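Local coordinates for protein ygiW (Escherichia coli, PDB 1NNX), which is of unknown function but belongs to the bacterial OB-fold (BOF) family of periplasmic proteins, whose fold in other proteins often serves as a binding platform, at residues R43-V47 and V78-V84; D52-V56 and D67-W73. All blocks are in the same frame, centred on the assembly; numbering follows the deposited sequence. Where two conformers were deposited one is given.

Contact 1. Residues R43-V47 and V78-V84; sequences RGNIV and VTPKDTV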
loop_
_atom_site.group_PDB
_atom_site.type_symbol
_atom_site.label_atom_id
_atom_site.label_comp_id
_atom_site.label_asym_id
_atom_site.label_seq_id
_atom_site.Cartn_x
_atom_site.Cartn_y
_atom_site.Cartn_z
ATOM N N ARG A 43 4.828 1.274 5.588
ATOM C CA ARG A 43 5.858 2.237 5.364
ATOM C C ARG A 43 6.986 1.589 4.605
ATOM O O ARG A 43 7.368 0.445 4.905
ATOM C CB ARG A 43 6.393 2.829 6.686
ATOM C CG ARG A 43 5.444 3.861 7.247
ATOM C CD ARG A 43 6.031 4.502 8.562
ATOM N NE ARG A 43 5.257 5.662 8.979
ATOM C CZ ARG A 43 5.808 6.735 9.538
ATOM N NH1 ARG A 43 7.120 6.776 9.718
ATOM N NH2 ARG A 43 5.052 7.738 9.952
ATOM N N GLY A 44 7.506 2.268 3.584
ATOM C CA GLY A 44 8.556 1.667 2.805
ATOM C C GLY A 44 8.848 2.531 1.622
ATOM O O GLY A 44 8.782 3.751 1.704
ATOM N N ASN A 45 9.234 1.886 0.554
ATOM C CA ASN A 45 9.624 2.599 -0.653
ATOM C C ASN A 45 8.933 2.070 -1.892
ATOM O O ASN A 45 8.724 0.833 -2.052
ATOM C CB ASN A 45 11.146 2.438 -0.823
ATOM C CG ASN A 45 11.934 3.004 0.407
ATOM O OD1 ASN A 45 12.089 2.302 1.386
ATOM N ND2 ASN A 45 12.327 4.225 0.366
ATOM N N ILE A 46 8.567 3.004 -2.774
ATOM C CA ILE A 46 8.002 2.625 -4.086
ATOM C C ILE A 46 9.271 2.460 -4.969
ATOM O O ILE A 46 10.011 3.447 -5.178
ATOM C CB ILE A 46 7.107 3.727 -4.653
ATOM C CG1 ILE A 46 5.783 3.828 -3.817
ATOM C CG2 ILE A 46 6.547 3.248 -6.039
ATOM C CD1 ILE A 46 4.813 2.655 -3.819
ATOM N N VAL A 47 9.520 1.253 -5.448
ATOM C CA VAL A 47 10.754 0.972 -6.195
ATOM C C VAL A 47 10.624 0.754 -7.683
ATOM O O VAL A 47 11.656 0.759 -8.336
ATOM C CB VAL A 47 11.519 -0.214 -5.549
ATOM C CG1 VAL A 47 11.816 0.121 -4.083
ATOM C CG2 VAL A 47 10.717 -1.509 -5.583
ATOM N N VAL A 78 7.701 11.374 -5.697
ATOM C CA VAL A 78 8.309 10.307 -4.938
ATOM C C VAL A 78 9.318 9.548 -5.814
ATOM O O VAL A 78 9.018 9.213 -6.972
ATOM C CB VAL A 78 7.184 9.260 -4.459
ATOM C CG1 VAL A 78 7.827 7.988 -3.885
ATOM C CG2 VAL A 78 6.263 9.882 -3.409
ATOM N N THR A 79 10.497 9.252 -5.263
ATOM C CA THR A 79 11.481 8.417 -5.974
ATOM C C THR A 79 11.728 7.218 -5.037
ATOM O O THR A 79 11.273 7.218 -3.897
ATOM C CB THR A 79 12.833 9.104 -6.142
ATOM O OG1 THR A 79 13.437 9.283 -4.848
ATOM C CG2 THR A 79 12.669 10.463 -6.841
ATOM N N PRO A 80 12.474 6.215 -5.499
ATOM C CA PRO A 80 12.767 5.029 -4.674
ATOM C C PRO A 80 13.502 5.327 -3.394
ATOM O O PRO A 80 13.339 4.555 -2.426
ATOM C CB PRO A 80 13.554 4.100 -5.601
ATOM C CG PRO A 80 13.014 4.456 -6.944
ATOM C CD PRO A 80 12.830 5.955 -6.906
ATOM N N LYS A 81 14.212 6.437 -3.334
ATOM C CA LYS A 81 14.925 6.693 -2.067
ATOM C C LYS A 81 14.032 7.265 -0.957
ATOM O O LYS A 81 14.439 7.271 0.205
ATOM C CB LYS A 81 16.108 7.624 -2.329
ATOM C CG LYS A 81 15.714 9.040 -2.624
ATOM C CD LYS A 81 16.940 9.961 -2.636
ATOM C CE LYS A 81 17.951 9.524 -1.622
ATOM N NZ LYS A 81 18.921 10.602 -1.332
ATOM N N ASP A 82 12.852 7.788 -1.301
ATOM C CA ASP A 82 11.946 8.369 -0.352
ATOM C C ASP A 82 11.201 7.354 0.465
ATOM O O ASP A 82 10.687 6.378 -0.072
ATOM C CB ASP A 82 10.934 9.214 -1.079
ATOM C CG ASP A 82 11.579 10.380 -1.807
ATOM O OD1 ASP A 82 11.090 10.745 -2.891
ATOM O OD2 ASP A 82 12.574 10.934 -1.276
ATOM N N THR A 83 11.228 7.522 1.767
ATOM C CA THR A 83 10.394 6.646 2.580
ATOM C C THR A 83 9.017 7.253 2.497
ATOM O O THR A 83 8.812 8.481 2.619
ATOM C CB THR A 83 10.804 6.637 4.040
ATOM O OG1 THR A 83 12.154 6.192 4.129
ATOM C CG2 THR A 83 9.830 5.743 4.849
ATOM N N VAL A 84 8.035 6.396 2.262
ATOM C CA VAL A 84 6.635 6.854 2.196
ATOM C C VAL A 84 5.724 6.031 3.062
ATOM O O VAL A 84 6.039 4.840 3.421
ATOM C CB VAL A 84 6.008 6.792 0.740
ATOM C CG1 VAL A 84 6.745 7.777 -0.179
ATOM C CG2 VAL A 84 6.045 5.375 0.197
HETATM O O HOH W 1 14.134 5.123 2.344
HETATM O O HOH W 2 12.440 3.163 3.909
HETATM O O HOH W 3 9.559 5.657 -2.293
#
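Asn-45 reaches from its strand toward the turn formed by Thr-79 to Asp-82. Its CB packs against the carbonyl oxygen of Pro-80, and CG faces both Pro-80 O and Asp-82 O. With CG beside the backbone N (chi1 -59°), the amide comes up against the carbonyls on the strand-facing side of the turn: ND2 makes a weak, bent bond to Pro-80 O (3.0 Å, 125°), lies 2.7 Å from Asp-82 O, and donates a hydrogen bond to a water that bonds to Lys-81 O. OD1 accepts one from a second water, which also meets Thr-83 OG1. Asparagine suits this place because its amide offers a donor to carbonyls and an acceptor to water.

The type I turn is closed by Asp-82 N bonding to Thr-79 O; Asp-82 OD1 adds a second tie, accepting Thr-79 N at 2.9 Å. Proline fits the turn's second position, and Pro-80 CA makes a CA-H...O contact with Ile-46 O (3.2 Å), its ring lying against this oxygen. A third water links Ile-46 N to Thr-79 O and Asp-82 O. Beyond the turn, Gly-44, whose very extended backbone glycine tolerates easily, forms an antiparallel hydrogen-bonded pair with Val-84: Gly-44 N to Val-84 O (3.0 Å), Val-84 N to Gly-44 O (2.8 Å). The contact thus joins strand 38-51 to the start of strand 84-93, while Ile-46 and Val-84 both pack on Phe-57 of strand 54-59.

Contact 2. Residues D52-V56 and D67-W73; sequences DDLYV and DIDHKRW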
loop_
_atom_site.group_PDB
_atom_site.type_symbol
_atom_site.label_atom_id
_atom_site.label_comp_id
_atom_site.label_asym_id
_atom_site.label_seq_id
_atom_site.Cartn_x
_atom_site.Cartn_y
_atom_site.Cartn_z
ATOM N N ASP A 52 0.091 0.799 -15.739
ATOM C CA ASP A 52 -0.753 1.922 -15.345
ATOM C C ASP A 52 -1.288 1.781 -13.920
ATOM O O ASP A 52 -2.057 0.877 -13.563
ATOM C CB ASP A 52 -1.946 2.139 -16.268
ATOM C CG ASP A 52 -2.588 3.520 -16.061
ATOM O OD1 ASP A 52 -3.838 3.626 -16.138
ATOM O OD2 ASP A 52 -1.834 4.507 -15.823
ATOM N N ASP A 53 -0.888 2.732 -13.124
ATOM C CA ASP A 53 -1.272 2.763 -11.738
ATOM C C ASP A 53 -0.779 1.601 -10.856
ATOM O O ASP A 53 -1.037 1.643 -9.679
ATOM C CB ASP A 53 -2.802 2.924 -11.603
ATOM C CG ASP A 53 -3.333 4.148 -12.349
ATOM O OD1 ASP A 53 -2.566 5.103 -12.572
ATOM O OD2 ASP A 53 -4.522 4.162 -12.705
ATOM N N LEU A 54 -0.022 0.620 -11.363
ATOM C CA LEU A 54 0.469 -0.488 -10.495
ATOM C C LEU A 54 1.977 -0.340 -10.255
ATOM O O LEU A 54 2.788 -0.215 -11.157
ATOM C CB LEU A 54 0.169 -1.822 -11.149
ATOM C CG LEU A 54 0.088 -3.004 -10.163
ATOM C CD1 LEU A 54 -0.915 -2.740 -8.995
ATOM C CD2 LEU A 54 -0.394 -4.230 -10.954
ATOM N N TYR A 55 2.335 -0.328 -8.978
ATOM C CA TYR A 55 3.700 -0.130 -8.513
ATOM C C TYR A 55 4.166 -1.186 -7.577
ATOM O O TYR A 55 3.340 -1.848 -6.978
ATOM C CB TYR A 55 3.817 1.230 -7.802
ATOM C CG TYR A 55 3.415 2.459 -8.613
ATOM C CD1 TYR A 55 4.393 3.247 -9.229
ATOM C CD2 TYR A 55 2.078 2.780 -8.774
ATOM C CE1 TYR A 55 4.024 4.383 -10.015
ATOM C CE2 TYR A 55 1.684 3.909 -9.550
ATOM C CZ TYR A 55 2.669 4.689 -10.161
ATOM O OH TYR A 55 2.278 5.764 -10.952
ATOM N N VAL A 56 5.480 -1.326 -7.452
ATOM C CA VAL A 56 6.023 -2.278 -6.466
ATOM C C VAL A 56 6.461 -1.501 -5.214
ATOM O O VAL A 56 7.203 -0.519 -5.302
ATOM C CB VAL A 56 7.250 -3.025 -7.007
ATOM C CG1 VAL A 56 7.789 -4.057 -5.949
ATOM C CG2 VAL A 56 6.803 -3.866 -8.284
ATOM N N ASP A 67 -1.765 -0.264 -5.948
ATOM C CA ASP A 67 -2.476 0.513 -6.995
ATOM C C ASP A 67 -2.624 1.935 -6.510
ATOM O O ASP A 67 -3.287 2.172 -5.512
ATOM C CB ASP A 67 -3.849 -0.120 -7.255
ATOM C CG ASP A 67 -4.739 0.693 -8.241
ATOM O OD1 ASP A 67 -5.697 0.079 -8.770
ATOM O OD2 ASP A 67 -4.524 1.910 -8.474
ATOM N N ILE A 68 -2.004 2.873 -7.223
ATOM C CA ILE A 68 -2.013 4.307 -6.868
ATOM C C ILE A 68 -2.546 5.102 -8.070
ATOM O O ILE A 68 -1.871 5.175 -9.085
ATOM C CB ILE A 68 -0.625 4.804 -6.555
ATOM C CG1 ILE A 68 -0.002 3.966 -5.413
ATOM C CG2 ILE A 68 -0.716 6.227 -6.125
ATOM C CD1 ILE A 68 1.469 4.233 -5.144
ATOM N N ASP A 69 -3.770 5.563 -7.930
ATOM C CA ASP A 69 -4.399 6.386 -9.006
ATOM C C ASP A 69 -3.639 7.682 -9.096
ATOM O O ASP A 69 -3.068 8.214 -8.139
ATOM C CB ASP A 69 -5.841 6.687 -8.635
ATOM C CG ASP A 69 -6.617 7.417 -9.760
ATOM O OD1 ASP A 69 -7.129 6.723 -10.679
ATOM O OD2 ASP A 69 -6.706 8.677 -9.726
ATOM N N HIS A 70 -3.663 8.251 -10.297
ATOM C CA HIS A 70 -3.005 9.507 -10.563
ATOM C C HIS A 70 -3.393 10.601 -9.488
ATOM O O HIS A 70 -2.559 11.422 -9.065
ATOM C CB HIS A 70 -3.501 10.209 -11.872
ATOM C CG HIS A 70 -2.896 11.571 -12.139
ATOM N ND1 HIS A 70 -1.648 11.728 -12.700
ATOM C CD2 HIS A 70 -3.384 12.819 -11.942
ATOM C CE1 HIS A 70 -1.389 13.016 -12.830
ATOM N NE2 HIS A 70 -2.425 13.698 -12.374
ATOM N N LYS A 71 -4.649 10.636 -9.030
ATOM C CA LYS A 71 -5.044 11.650 -8.077
ATOM C C LYS A 71 -4.454 11.534 -6.688
ATOM O O LYS A 71 -4.547 12.464 -5.894
ATOM C CB LYS A 71 -6.574 11.718 -7.951
ATOM C CG LYS A 71 -7.238 10.492 -7.338
ATOM C CD LYS A 71 -8.759 10.680 -7.263
ATOM C CE LYS A 71 -9.381 9.899 -6.097
ATOM N NZ LYS A 71 -10.769 10.410 -5.771
ATOM N N ARG A 72 -3.792 10.416 -6.380
ATOM C CA ARG A 72 -3.240 10.307 -5.019
ATOM C C ARG A 72 -1.944 11.081 -4.801
ATOM O O ARG A 72 -1.593 11.430 -3.684
ATOM C CB ARG A 72 -2.973 8.827 -4.654
ATOM C CG ARG A 72 -4.115 7.934 -4.848
ATOM C CD ARG A 72 -5.328 8.407 -3.989
ATOM N NE ARG A 72 -6.512 7.635 -4.347
ATOM C CZ ARG A 72 -7.746 7.911 -3.944
ATOM N NH1 ARG A 72 -7.975 8.952 -3.157
ATOM N NH2 ARG A 72 -8.757 7.133 -4.334
ATOM N N TRP A 73 -1.255 11.443 -5.883
ATOM C CA TRP A 73 0.029 12.093 -5.690
ATOM C C TRP A 73 -0.048 13.488 -5.075
ATOM O O TRP A 73 0.802 13.866 -4.281
ATOM C CB TRP A 73 0.825 12.093 -7.011
ATOM C CG TRP A 73 1.067 10.684 -7.579
ATOM C CD1 TRP A 73 0.412 10.111 -8.618
ATOM C CD2 TRP A 73 1.963 9.673 -7.068
ATOM N NE1 TRP A 73 0.831 8.836 -8.804
ATOM C CE2 TRP A 73 1.787 8.527 -7.867
ATOM C CE3 TRP A 73 2.902 9.629 -6.026
ATOM C CZ2 TRP A 73 2.504 7.339 -7.666
ATOM C CZ3 TRP A 73 3.630 8.428 -5.826
ATOM C CH2 TRP A 73 3.424 7.302 -6.636
HETATM O O HOH W 4 -4.989 7.011 -12.528
HETATM O O HOH W 5 -0.220 6.702 -10.602
#
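Asp-53 meets the second segment through both its backbone and its carboxylate. Its positive phi (64°) belongs to the tight connection between strands 38-51 and 54-59, and its carbonyl oxygen accepts a hydrogen bond from Ile-68 N (2.9 Å). The same oxygen receives a CA-H contact from Asp-67. The side chain, with CG beside the backbone N, lies alongside that of Asp-69, their carboxylate planes turned 49° apart. Asp-53 OD2 and Asp-69 OD1 come within 4.2 Å, a like-charge approach without a direct bond. It is probably eased by a water that donates to both carboxylates, weakly to Asp-69, and accepts from His-70 N. Asp-69 also forms an Asx turn, its OD2 taking the N-H of Lys-71, which suits an aspartate just before a short run of helical backbone angles.

Leu-54 pairs with Asp-67 as an antiparallel non-hydrogen-bonded pair; its CD1 rests against the Asp-67 backbone.

Tyr-55 points toward the second segment, and a tyrosine suits the place because its ring gives an apolar face to Trp-73 while its OH reaches a water. Ile-68 O lies at the CE2 edge, whereas Ile-68 CB rides above the rim, 3.9 Å from Tyr-55 CE2. The indole of Trp-73 presents its edge to one ring face: a T-shaped pair, centroids 5.5 Å apart and planes at 73°, with Trp-73 CZ2 just 3.6 Å from Tyr-55 CZ. Ile-68 CG2 lies over a face of that indole, so a branched aliphatic side chain serves both rings. The water, lying in the planes of both rings, bonds to Tyr-55 OH, Ile-68 O and Trp-73 NE1, giving these polar atoms a common partner.

Strand 54-59 is thereby tied to the segment that leaves strand 62-67, with Val-101 and Ile-104 of strand 96-106 touching Ile-68 and Trp-73.

Contact 1 and contact 2 have centres about 13 Å apart and share a border in the same sheet. Along the chain the order is 43-47, 52-56, 67-73, 78-84, so contact 2 falls within the span that contact 1 brings together. The neighbouring strands 38-51 and 54-59 supply the first segment of each; the second segments both come from the long connection between strands 62-67 and 84-93. Val-47 N probably bonds to Val-56 O, while Ile-46 packs on Tyr-55 and Val-78 on Trp-73. Together they fasten both ends of that connection to the sheet of this OB-fold protein, where strands 38-51 and 84-93, at the two margins of the sheet, also pair.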